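Local coordinates for protein probable ferredoxin-dependent nitrite reductase NirA (Mycobacterium tuberculosis, PDB 1ZJ8) that reduces sulfite to sulfide with electrons from ferredoxin, using a siroheme and a [4Fe-4S] cluster, for the biosynthesis of sulfur-containing amino acids and cofactors, at residues C172-R177 with L215-K220; P210-L215 with V287-G292; D341-Q346 with G356-A361; S381-F386 with V393-P398. All coordinates share one frame; numbering follows the deposited sequence.

Contact 1: residues C172-R177 with L215-K220. With SRM (siroheme), chain E.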
# COMPACT_ATOMS: atom_id res chain seq x y z
N CYS A 172 6.77 4.47 8.92
CA CYS A 172 7.19 3.09 9.22
C CYS A 172 6.96 2.86 10.73
O CYS A 172 6.60 3.78 11.46
CB CYS A 172 8.69 2.88 8.83
SG CYS A 172 9.18 2.07 7.20
N GLY A 173 7.16 1.63 11.19
CA GLY A 173 7.19 1.35 12.64
C GLY A 173 5.98 0.64 13.24
O GLY A 173 5.01 0.34 12.55
N ASP A 174 6.04 0.39 14.55
CA ASP A 174 4.96 -0.27 15.30
C ASP A 174 3.91 0.76 15.78
O ASP A 174 3.82 1.07 16.99
CB ASP A 174 5.56 -1.04 16.49
CG ASP A 174 6.37 -2.28 16.06
OD1 ASP A 174 6.63 -2.45 14.83
OD2 ASP A 174 6.73 -3.09 16.95
N CYS A 175 3.12 1.25 14.82
CA CYS A 175 2.29 2.45 14.96
C CYS A 175 1.45 2.67 13.69
O CYS A 175 1.65 1.98 12.70
CB CYS A 175 3.22 3.64 15.17
SG CYS A 175 4.58 3.60 14.00
N PRO A 176 0.48 3.60 13.71
CA PRO A 176 -0.39 3.80 12.53
C PRO A 176 0.29 4.36 11.29
O PRO A 176 0.96 5.41 11.33
CB PRO A 176 -1.47 4.79 13.03
CG PRO A 176 -1.39 4.74 14.53
CD PRO A 176 0.08 4.48 14.83
N ARG A 177 0.11 3.64 10.18
CA ARG A 177 0.69 4.02 8.91
C ARG A 177 -0.26 5.02 8.26
O ARG A 177 -1.28 5.35 8.85
CB ARG A 177 0.87 2.78 8.02
CG ARG A 177 1.67 1.64 8.67
CD ARG A 177 3.01 2.18 9.16
NE ARG A 177 3.93 1.15 9.64
CZ ARG A 177 4.65 0.34 8.87
NH1 ARG A 177 4.55 0.37 7.53
NH2 ARG A 177 5.46 -0.54 9.45
N LEU A 215 2.46 0.19 19.46
CA LEU A 215 1.45 -0.84 19.24
C LEU A 215 2.14 -2.20 19.03
O LEU A 215 3.35 -2.27 18.78
CB LEU A 215 0.56 -0.48 18.03
CG LEU A 215 0.13 0.98 17.85
CD1 LEU A 215 -0.75 1.09 16.63
CD2 LEU A 215 -0.61 1.50 19.05
N PRO A 216 1.36 -3.29 19.18
CA PRO A 216 1.85 -4.64 18.92
C PRO A 216 2.57 -4.79 17.58
O PRO A 216 3.51 -5.60 17.47
CB PRO A 216 0.57 -5.47 18.90
CG PRO A 216 -0.39 -4.73 19.77
CD PRO A 216 -0.04 -3.29 19.65
N ARG A 217 2.10 -4.05 16.57
CA ARG A 217 2.77 -3.99 15.28
C ARG A 217 2.28 -2.80 14.45
O ARG A 217 1.63 -1.89 14.99
CB ARG A 217 2.51 -5.29 14.52
CG ARG A 217 3.72 -6.19 14.42
CD ARG A 217 3.57 -7.13 13.23
NE ARG A 217 4.84 -7.71 12.81
CZ ARG A 217 5.82 -7.01 12.25
NH1 ARG A 217 5.71 -5.70 12.01
NH2 ARG A 217 6.93 -7.65 11.92
N LYS A 218 2.61 -2.82 13.16
CA LYS A 218 2.08 -1.85 12.20
C LYS A 218 0.55 -1.94 12.11
O LYS A 218 -0.03 -3.02 12.33
CB LYS A 218 2.74 -2.02 10.82
CG LYS A 218 2.43 -3.33 10.10
CD LYS A 218 2.87 -3.30 8.64
CE LYS A 218 4.27 -3.89 8.42
NZ LYS A 218 4.74 -3.70 7.01
N TYR A 219 -0.06 -0.81 11.78
CA TYR A 219 -1.51 -0.61 11.81
C TYR A 219 -1.99 0.24 10.63
O TYR A 219 -1.66 1.41 10.52
CB TYR A 219 -1.88 0.10 13.10
CG TYR A 219 -3.35 0.25 13.41
CD1 TYR A 219 -4.07 -0.81 13.92
CD2 TYR A 219 -3.99 1.47 13.27
CE1 TYR A 219 -5.40 -0.67 14.26
CE2 TYR A 219 -5.32 1.62 13.61
CZ TYR A 219 -6.03 0.54 14.12
OH TYR A 219 -7.36 0.65 14.47
N LYS A 220 -2.78 -0.38 9.76
CA LYS A 220 -3.16 0.18 8.49
C LYS A 220 -4.64 0.55 8.47
O LYS A 220 -5.51 -0.26 8.82
CB LYS A 220 -2.85 -0.82 7.37
CG LYS A 220 -1.39 -0.93 7.05
CD LYS A 220 -1.07 -2.05 6.07
CE LYS A 220 0.42 -2.00 5.69
NZ LYS A 220 0.96 -3.24 5.05
FE SRM E . 5.28 -3.27 2.97
CHA SRM E . 7.93 -4.46 4.75
CHB SRM E . 7.38 -2.15 0.61
CHC SRM E . 2.75 -2.09 1.30
CHD SRM E . 3.40 -6.01 3.91
NA SRM E . 7.27 -3.13 2.83
C1A SRM E . 8.20 -3.55 3.71
C2A SRM E . 9.56 -2.98 3.47
CMA SRM E . 9.77 -1.81 4.38
CDA SRM E . 10.65 -4.01 3.54
CEA SRM E . 11.52 -4.09 4.75
O3A SRM E . 11.01 -4.36 5.84
O4A SRM E . 12.74 -3.89 4.67
C3A SRM E . 9.42 -2.54 2.05
CAA SRM E . 10.10 -1.25 1.73
CBA SRM E . 11.48 -1.67 1.30
CCA SRM E . 12.03 -0.74 0.28
O1A SRM E . 11.27 -0.30 -0.61
O2A SRM E . 13.23 -0.40 0.36
C4A SRM E . 7.95 -2.59 1.81
NB SRM E . 5.13 -2.17 1.34
C1B SRM E . 6.06 -1.74 0.49
C2B SRM E . 5.56 -0.79 -0.57
CMB SRM E . 6.50 0.34 -0.88
CDB SRM E . 5.35 -1.58 -1.82
CEB SRM E . 4.87 -0.86 -3.03
O3B SRM E . 5.58 -0.71 -4.04
O4B SRM E . 3.72 -0.42 -2.98
C3B SRM E . 4.24 -0.40 0.06
CAB SRM E . 4.41 0.77 1.00
CBB SRM E . 3.14 1.55 1.17
CCB SRM E . 3.29 2.55 2.27
O1B SRM E . 3.47 3.74 2.02
O2B SRM E . 3.21 2.22 3.45
C4B SRM E . 4.00 -1.59 0.95
NC SRM E . 3.52 -3.97 2.57
C1C SRM E . 2.52 -3.26 2.01
C2C SRM E . 1.34 -3.97 1.87
CDC SRM E . 0.12 -3.65 1.08
CEC SRM E . -0.97 -2.82 1.65
O3C SRM E . -0.80 -2.23 2.74
O4C SRM E . -2.02 -2.78 0.99
C3C SRM E . 1.59 -5.11 2.58
CAC SRM E . 0.51 -6.14 2.69
CBC SRM E . -0.73 -5.88 3.51
CCC SRM E . -0.40 -6.11 4.98
O1C SRM E . 0.34 -5.31 5.60
O2C SRM E . -0.89 -7.14 5.51
C4C SRM E . 2.87 -5.06 3.05
ND SRM E . 5.49 -4.72 4.37
C1D SRM E . 4.70 -5.80 4.42
C2D SRM E . 5.37 -6.82 5.10
CAD SRM E . 4.64 -7.90 5.89
CBD SRM E . 4.37 -7.67 7.35
CCD SRM E . 3.55 -8.60 8.19
O1D SRM E . 2.48 -8.15 8.64
O2D SRM E . 3.93 -9.78 8.42
C3D SRM E . 6.60 -6.31 5.46
CDD SRM E . 7.48 -6.85 6.57
CED SRM E . 7.20 -6.60 8.03
O3D SRM E . 6.39 -5.74 8.39
O4D SRM E . 7.78 -7.24 8.92
C4D SRM E . 6.67 -5.01 5.00
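The guanidinium of Arg177 lies between two pieces of chain: CA of Cys172 sits over the centre of one face, and the Lys218 side chain crosses the opposite face, its CB 3.4 Å from NH2 of Arg177. The edge of the group is used as well. NE and NH2 of Arg177 both point at O of Gly173, at 3.2 Å for NE, with the oxygen 3° out of the guanidinium plane, so the group's rotation is fixed. A bend at chi2 (-54°) folds the arginine back along its own segment to reach that carbonyl. Pro176 and Tyr219 pair as neighbours in the parallel strands 176-181 and 219-224, joined through helix 196-206 as a beta-alpha-beta unit. Here N of Arg177 bonds to O of Tyr219 at 2.9 Å, and CB of Pro176 meets the edge of the Tyr219 ring. Further back, N of Leu215 donates to O of Asp174 at 3.0 Å, and CD1 of Leu215 packs against CA of Cys175. The carboxylate of Asp174 turns elsewhere, to Arg297 and Lys41. Arg217, Lys218 and Lys220 form part of the siroheme pocket, though the exact places of the two lysine ends are doubtful; NE of Arg217 is held by the carbonyl of Arg297. SG of Cys172, whose CA covers that guanidinium face, is covalently linked to CE2 of Tyr80.

Contact 2: residues P210-L215 with V287-G292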
# COMPACT_ATOMS: atom_id res chain seq x y z
N PRO A 210 2.15 10.34 21.89
CA PRO A 210 2.58 9.11 22.59
C PRO A 210 1.56 7.98 22.62
O PRO A 210 1.95 6.81 22.60
CB PRO A 210 2.89 9.60 24.02
CG PRO A 210 2.19 10.94 24.15
CD PRO A 210 2.20 11.53 22.76
N ASP A 211 0.27 8.29 22.64
CA ASP A 211 -0.73 7.26 22.96
C ASP A 211 -0.74 6.07 22.01
O ASP A 211 -0.94 4.94 22.46
CB ASP A 211 -2.12 7.87 23.09
CG ASP A 211 -2.15 8.95 24.13
OD1 ASP A 211 -1.48 9.99 23.88
OD2 ASP A 211 -2.79 8.74 25.19
N PHE A 212 -0.51 6.33 20.73
CA PHE A 212 -0.53 5.29 19.69
C PHE A 212 0.83 5.12 19.03
O PHE A 212 0.94 4.53 17.95
CB PHE A 212 -1.61 5.61 18.65
CG PHE A 212 -2.97 5.74 19.25
CD1 PHE A 212 -3.56 4.65 19.89
CD2 PHE A 212 -3.65 6.94 19.22
CE1 PHE A 212 -4.81 4.76 20.47
CE2 PHE A 212 -4.90 7.07 19.80
CZ PHE A 212 -5.48 5.98 20.43
N ALA A 213 1.89 5.60 19.68
CA ALA A 213 3.23 5.41 19.17
C ALA A 213 3.82 4.03 19.47
O ALA A 213 4.88 3.71 18.95
CB ALA A 213 4.14 6.52 19.70
N ASP A 214 3.17 3.22 20.30
CA ASP A 214 3.70 1.89 20.62
C ASP A 214 2.58 0.86 20.61
O ASP A 214 1.84 0.69 21.60
CB ASP A 214 4.43 1.91 21.97
CG ASP A 214 5.09 0.57 22.34
OD1 ASP A 214 5.03 -0.40 21.54
OD2 ASP A 214 5.68 0.49 23.44
N LEU A 215 2.46 0.19 19.46
CA LEU A 215 1.45 -0.84 19.24
C LEU A 215 2.14 -2.20 19.03
O LEU A 215 3.35 -2.27 18.78
CB LEU A 215 0.56 -0.48 18.03
CG LEU A 215 0.13 0.98 17.85
CD1 LEU A 215 -0.75 1.09 16.63
CD2 LEU A 215 -0.61 1.50 19.05
N VAL A 287 -7.96 -0.77 21.49
CA VAL A 287 -8.09 -2.19 21.74
C VAL A 287 -6.85 -2.92 21.23
O VAL A 287 -6.30 -3.76 21.94
CB VAL A 287 -9.32 -2.80 21.07
CG1 VAL A 287 -9.39 -4.31 21.36
CG2 VAL A 287 -10.59 -2.07 21.53
N PHE A 288 -6.42 -2.60 20.02
CA PHE A 288 -5.20 -3.18 19.46
C PHE A 288 -4.05 -3.04 20.45
O PHE A 288 -3.43 -4.03 20.82
CB PHE A 288 -4.85 -2.52 18.10
CG PHE A 288 -3.63 -3.10 17.40
CD1 PHE A 288 -3.43 -4.49 17.30
CD2 PHE A 288 -2.69 -2.26 16.79
CE1 PHE A 288 -2.31 -5.02 16.65
CE2 PHE A 288 -1.56 -2.79 16.12
CZ PHE A 288 -1.38 -4.18 16.06
N ARG A 289 -3.78 -1.82 20.88
CA ARG A 289 -2.65 -1.54 21.78
C ARG A 289 -2.76 -2.39 23.05
O ARG A 289 -1.77 -3.00 23.48
CB ARG A 289 -2.59 -0.05 22.14
CG ARG A 289 -1.48 0.33 23.16
CD ARG A 289 -1.71 1.72 23.78
NE ARG A 289 -3.09 1.83 24.26
CZ ARG A 289 -3.72 2.96 24.56
NH1 ARG A 289 -3.10 4.14 24.47
NH2 ARG A 289 -4.99 2.91 24.96
N ASP A 290 -3.95 -2.44 23.63
CA ASP A 290 -4.13 -3.05 24.95
C ASP A 290 -4.29 -4.60 24.91
O ASP A 290 -3.83 -5.30 25.83
CB ASP A 290 -5.31 -2.36 25.66
CG ASP A 290 -5.06 -0.84 25.91
OD1 ASP A 290 -3.89 -0.42 26.04
OD2 ASP A 290 -6.02 -0.05 25.97
N TYR A 291 -4.90 -5.13 23.86
CA TYR A 291 -5.20 -6.57 23.77
C TYR A 291 -4.50 -7.32 22.61
O TYR A 291 -4.60 -8.55 22.51
CB TYR A 291 -6.71 -6.78 23.65
CG TYR A 291 -7.53 -6.51 24.90
CD1 TYR A 291 -7.85 -5.20 25.29
CD2 TYR A 291 -8.05 -7.58 25.67
CE1 TYR A 291 -8.63 -4.97 26.43
CE2 TYR A 291 -8.82 -7.36 26.80
CZ TYR A 291 -9.11 -6.06 27.18
OH TYR A 291 -9.88 -5.85 28.30
N GLY A 292 -3.82 -6.60 21.72
CA GLY A 292 -3.04 -7.24 20.67
C GLY A 292 -1.86 -8.03 21.23
O GLY A 292 -1.26 -7.64 22.23
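Arg289 leaves its helix with CG anti to the backbone N (chi1 177°) and then bends at chi3 (49°), which turns the guanidinium toward the loop 210-215. There NH1 of Arg289 donates to O of Asp211 at 3.1 Å, a bent bond with the donor tilted 35° from the carbonyl plane. CE1 of Phe212 lies over one face of the guanidinium, 4.4 Å from NH1 of Arg289. The other nitrogens turn to the next residue of the helix: NE of Arg289 meets OD1 of Asp290 at 3.0 Å and NH2 meets OD2, a side-on salt bridge that holds the group while NH1 reaches the loop. Nearer the backbone the contact is apolar. CD2 of Leu215 rests 4.0 Å from CB of Arg289, while CB of Leu215 comes within 3.7 Å of CE2 of Phe288, the leucine and the ring crossing at about a right angle. Asp214 sends its carboxylate to Arg294 and Lys41 instead. The contact thus joins the last turn of helix 277-291 to the loop that leads from helix 196-206 into strand 219-224. Phe288 also meets the ring of Tyr219 on that strand, and Val287, the residue before it, packs on helices 302-309 and 311-323.

Contact 3: residues D341-Q346 with G356-A361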
# COMPACT_ATOMS: atom_id res chain seq x y z
N ASP A 341 -10.00 2.04 -9.93
CA ASP A 341 -8.64 2.61 -9.90
C ASP A 341 -8.57 4.07 -10.31
O ASP A 341 -7.51 4.67 -10.18
CB ASP A 341 -7.63 1.76 -10.69
CG ASP A 341 -7.92 1.71 -12.18
OD1 ASP A 341 -8.78 2.45 -12.64
OD2 ASP A 341 -7.26 0.92 -12.89
N HIS A 342 -9.69 4.63 -10.79
CA HIS A 342 -9.76 6.02 -11.24
C HIS A 342 -8.84 6.38 -12.38
O HIS A 342 -8.54 7.53 -12.57
CB HIS A 342 -9.51 6.96 -10.07
CG HIS A 342 -10.49 6.80 -8.96
ND1 HIS A 342 -11.82 7.10 -9.11
CD2 HIS A 342 -10.33 6.36 -7.69
CE1 HIS A 342 -12.45 6.85 -7.97
NE2 HIS A 342 -11.57 6.39 -7.10
N VAL A 343 -8.42 5.43 -13.18
CA VAL A 343 -7.60 5.74 -14.34
C VAL A 343 -8.45 6.27 -15.52
O VAL A 343 -9.53 5.76 -15.79
CB VAL A 343 -6.75 4.51 -14.72
CG1 VAL A 343 -6.37 4.52 -16.19
CG2 VAL A 343 -5.50 4.44 -13.83
N GLY A 344 -7.95 7.29 -16.22
CA GLY A 344 -8.69 7.89 -17.34
C GLY A 344 -9.36 9.17 -16.90
O GLY A 344 -9.05 9.70 -15.82
N VAL A 345 -10.29 9.67 -17.72
CA VAL A 345 -10.92 10.98 -17.47
C VAL A 345 -12.30 10.77 -16.90
O VAL A 345 -13.03 9.90 -17.37
CB VAL A 345 -11.06 11.82 -18.77
CG1 VAL A 345 -11.55 13.21 -18.43
CG2 VAL A 345 -9.76 11.90 -19.51
N GLN A 346 -12.66 11.55 -15.88
CA GLN A 346 -14.02 11.53 -15.33
C GLN A 346 -14.52 12.91 -14.93
O GLN A 346 -13.72 13.79 -14.63
CB GLN A 346 -14.17 10.52 -14.18
CG GLN A 346 -13.45 10.88 -12.92
CD GLN A 346 -13.78 9.92 -11.80
OE1 GLN A 346 -14.87 9.98 -11.23
NE2 GLN A 346 -12.84 9.03 -11.47
N GLY A 356 -6.80 10.42 -14.49
CA GLY A 356 -5.90 9.46 -13.83
C GLY A 356 -4.88 8.90 -14.80
O GLY A 356 -5.22 8.55 -15.94
N VAL A 357 -3.63 8.80 -14.37
CA VAL A 357 -2.57 8.30 -15.24
C VAL A 357 -1.89 7.11 -14.62
O VAL A 357 -1.84 6.96 -13.40
CB VAL A 357 -1.48 9.33 -15.54
CG1 VAL A 357 -1.99 10.35 -16.52
CG2 VAL A 357 -0.97 10.00 -14.27
N ALA A 358 -1.34 6.27 -15.49
CA ALA A 358 -0.80 4.98 -15.08
C ALA A 358 0.66 4.91 -15.45
O ALA A 358 0.99 4.70 -16.61
CB ALA A 358 -1.56 3.82 -15.75
N PRO A 359 1.53 5.05 -14.46
CA PRO A 359 2.91 4.72 -14.70
C PRO A 359 3.03 3.20 -14.73
O PRO A 359 2.01 2.51 -14.83
CB PRO A 359 3.64 5.35 -13.52
CG PRO A 359 2.59 5.67 -12.48
CD PRO A 359 1.26 5.47 -13.07
N ILE A 360 4.25 2.68 -14.68
CA ILE A 360 4.48 1.26 -14.61
C ILE A 360 4.87 0.91 -13.18
O ILE A 360 6.00 1.17 -12.75
CB ILE A 360 5.59 0.84 -15.60
CG1 ILE A 360 5.13 1.00 -17.05
CG2 ILE A 360 6.04 -0.60 -15.32
CD1 ILE A 360 6.15 0.58 -18.09
N ALA A 361 3.93 0.33 -12.44
CA ALA A 361 4.16 -0.12 -11.08
C ALA A 361 4.72 0.98 -10.23
O ALA A 361 5.70 0.77 -9.57
CB ALA A 361 5.11 -1.29 -11.08
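Val343 lies nearest Gly356, their CA atoms 4.1 Å apart, at the point where the two segments come together. From CB of Val343 the side chain divides. CG1, anti to the backbone N (chi1 155°), runs beside O of Gly356 at 4.2 Å; CG2 reaches along the opposite segment to a loose apolar contact with CB of Ala358, 4.4 Å away. The Val343 side chain also touches Arg423 of helix 420-424. The backbone N of Val343 donates to OD1 of Asp341 at 3.0 Å in an Asx turn, the nitrogen lying above the carboxylate plane, and OD2 of that aspartate pairs with Arg423. One residue on, Gly344 and Gly356 form an antiparallel hydrogen-bonded pair: N of Gly344 donates to O of Gly356 at 3.0 Å, and N of Gly356 donates to O of Gly344 at 2.7 Å. This begins the hairpin of strands 344-347 and 353-357, the first of which is an outermost strand of its five-stranded antiparallel sheet. CA of Gly356 also faces O of His342 at 3.5 Å in a CA-H...O contact. With two nearly straight backbone bonds and little side-chain packing, the join depends chiefly on the main chain, and the close approach of CA of Gly356 to O of His342 relies on Gly356 having no side chain.

Contact 4: residues S381-F386 with V393-P398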
# COMPACT_ATOMS: atom_id res chain seq x y z
N SER A 381 -4.55 23.91 -11.96
CA SER A 381 -4.90 22.95 -10.89
C SER A 381 -3.89 22.94 -9.76
O SER A 381 -2.69 22.94 -9.99
CB SER A 381 -5.00 21.52 -11.46
OG SER A 381 -4.79 20.53 -10.45
N ASP A 382 -4.40 22.87 -8.53
CA ASP A 382 -3.59 22.80 -7.33
C ASP A 382 -3.90 21.56 -6.50
O ASP A 382 -3.52 21.52 -5.31
CB ASP A 382 -3.85 24.04 -6.47
CG ASP A 382 -2.89 24.17 -5.28
OD1 ASP A 382 -1.65 24.24 -5.51
OD2 ASP A 382 -3.39 24.23 -4.12
N ARG A 383 -4.59 20.57 -7.08
CA ARG A 383 -4.82 19.29 -6.38
C ARG A 383 -4.52 18.05 -7.22
O ARG A 383 -5.09 17.87 -8.31
CB ARG A 383 -6.28 19.11 -5.95
CG ARG A 383 -6.87 20.16 -5.06
CD ARG A 383 -8.31 20.38 -5.50
NE ARG A 383 -9.33 19.83 -4.61
CZ ARG A 383 -10.61 19.66 -4.94
NH1 ARG A 383 -11.05 19.94 -6.16
NH2 ARG A 383 -11.47 19.18 -4.05
N ILE A 384 -3.70 17.17 -6.66
CA ILE A 384 -3.34 15.89 -7.23
C ILE A 384 -3.39 14.87 -6.08
O ILE A 384 -3.16 15.22 -4.91
CB ILE A 384 -1.94 15.94 -7.88
CG1 ILE A 384 -1.46 14.55 -8.30
CG2 ILE A 384 -0.88 16.52 -6.92
CD1 ILE A 384 -0.21 14.56 -9.20
N ARG A 385 -3.71 13.62 -6.42
CA ARG A 385 -3.78 12.54 -5.45
C ARG A 385 -2.98 11.33 -5.92
O ARG A 385 -3.06 10.95 -7.11
CB ARG A 385 -5.24 12.10 -5.28
CG ARG A 385 -6.07 12.93 -4.28
CD ARG A 385 -6.81 14.06 -4.96
NE ARG A 385 -7.27 15.07 -4.01
CZ ARG A 385 -8.44 15.05 -3.36
NH1 ARG A 385 -9.32 14.07 -3.53
NH2 ARG A 385 -8.75 16.04 -2.55
N PHE A 386 -2.25 10.69 -5.02
CA PHE A 386 -1.72 9.36 -5.30
C PHE A 386 -2.78 8.30 -5.00
O PHE A 386 -3.66 8.54 -4.18
CB PHE A 386 -0.45 9.09 -4.47
CG PHE A 386 0.72 10.04 -4.74
CD1 PHE A 386 1.04 10.45 -6.04
CD2 PHE A 386 1.52 10.48 -3.69
CE1 PHE A 386 2.11 11.33 -6.28
CE2 PHE A 386 2.59 11.34 -3.92
CZ PHE A 386 2.89 11.77 -5.22
N VAL A 393 -3.77 10.81 -9.87
CA VAL A 393 -4.83 11.56 -10.52
C VAL A 393 -4.79 13.05 -10.17
O VAL A 393 -4.60 13.41 -9.01
CB VAL A 393 -6.23 10.90 -10.31
CG1 VAL A 393 -6.16 9.80 -9.27
CG2 VAL A 393 -7.31 11.92 -9.99
N ILE A 394 -4.97 13.88 -11.20
CA ILE A 394 -5.02 15.35 -11.09
C ILE A 394 -6.46 15.84 -11.16
O ILE A 394 -7.17 15.50 -12.09
CB ILE A 394 -4.33 16.03 -12.31
CG1 ILE A 394 -3.05 15.31 -12.75
CG2 ILE A 394 -4.03 17.50 -12.01
CD1 ILE A 394 -1.92 15.44 -11.79
N LEU A 395 -6.88 16.69 -10.22
CA LEU A 395 -8.24 17.24 -10.24
C LEU A 395 -8.34 18.64 -10.87
O LEU A 395 -7.33 19.29 -11.14
CB LEU A 395 -8.79 17.28 -8.82
CG LEU A 395 -8.57 16.05 -7.95
CD1 LEU A 395 -9.24 16.27 -6.63
CD2 LEU A 395 -9.14 14.84 -8.62
N ASP A 396 -9.57 19.10 -11.07
CA ASP A 396 -9.87 20.48 -11.48
C ASP A 396 -9.26 20.84 -12.83
O ASP A 396 -8.72 21.93 -12.98
CB ASP A 396 -9.38 21.47 -10.43
CG ASP A 396 -9.64 20.99 -9.00
OD1 ASP A 396 -10.40 20.01 -8.82
OD2 ASP A 396 -9.06 21.60 -8.07
N ILE A 397 -9.32 19.91 -13.78
CA ILE A 397 -8.93 20.17 -15.17
C ILE A 397 -10.18 20.63 -15.94
O ILE A 397 -11.12 19.83 -16.14
CB ILE A 397 -8.32 18.89 -15.89
CG1 ILE A 397 -7.21 18.24 -15.06
CG2 ILE A 397 -7.76 19.23 -17.26
CD1 ILE A 397 -6.15 19.19 -14.53
N PRO A 398 -10.22 21.91 -16.36
CA PRO A 398 -11.32 22.34 -17.22
C PRO A 398 -11.23 21.77 -18.64
O PRO A 398 -10.14 21.45 -19.12
CB PRO A 398 -11.20 23.87 -17.23
CG PRO A 398 -9.78 24.14 -16.95
CD PRO A 398 -9.28 23.01 -16.07
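Ile384 and Ile394 face one another as a non-hydrogen-bonded pair, CA to CA 4.2 Å, and their CD1 ends meet on the buried side of the hairpin. Close by, Ser381 holds its OG anti to the backbone N (chi1 157°), from where it donates to O of Leu395 at 2.9 Å; CG2 of Ile394 flanks the same hydroxyl. The backbone ladder runs past them. N of Leu395 bonds to O of Arg383, and Arg385 with Val393 closes a hydrogen-bonded pair in which N of Arg385 meets O of Val393 at 2.7 Å.

The other side is more polar and partly exposed. Here CD1 of Leu395 is the common support of two arginines: it lies over the centre of one face of the Arg383 guanidinium, 3.9 Å above the plane, and over the rim of a face of Arg385, 3.5 Å from NE. Arg383 bends at chi2 and chi3 to bring NH1 within 2.7 Å of OD1 of Asp396 in a salt bridge whose hydrogen bonds are weak, the two planes 40° apart. NH2 of Arg383 has a further salt-bridge partner, Glu187.

In the sheet, strand 384-386 runs between 115-116 and 392-397, and 392-397 in turn borders 353-357, where Asp396 and Ile397 facing Asn353 make a G1 beta bulge. Helix 366-379 covers the isoleucine face through Met376 and Val372, with Leu121 of helix 118-131 beside it.

Along the chain, contacts 1 and 2 are interlaced: they share Leu215, touch through Tyr219 and Phe288, and have centres 9 Å apart. Together they join the parallel strands 176-181 and 219-224 to helix 277-291 within one nitrite and sulfite reductase 4Fe-4S domain. Contacts 3 and 4 follow later, one after the other, with centres 12 Å apart. Both are hairpins of a single antiparallel sheet, where strands 353-357 and 392-397 are neighbours and Gly356 packs on Val393. About 29 Å separates the centres of contacts 1 and 3, which lie on opposite sides of the chain's centre. Contact 1 borders the siroheme, while contact 2 lies behind it, against helix 277-291; contacts 3 and 4 build a sheet away from the siroheme and the cluster.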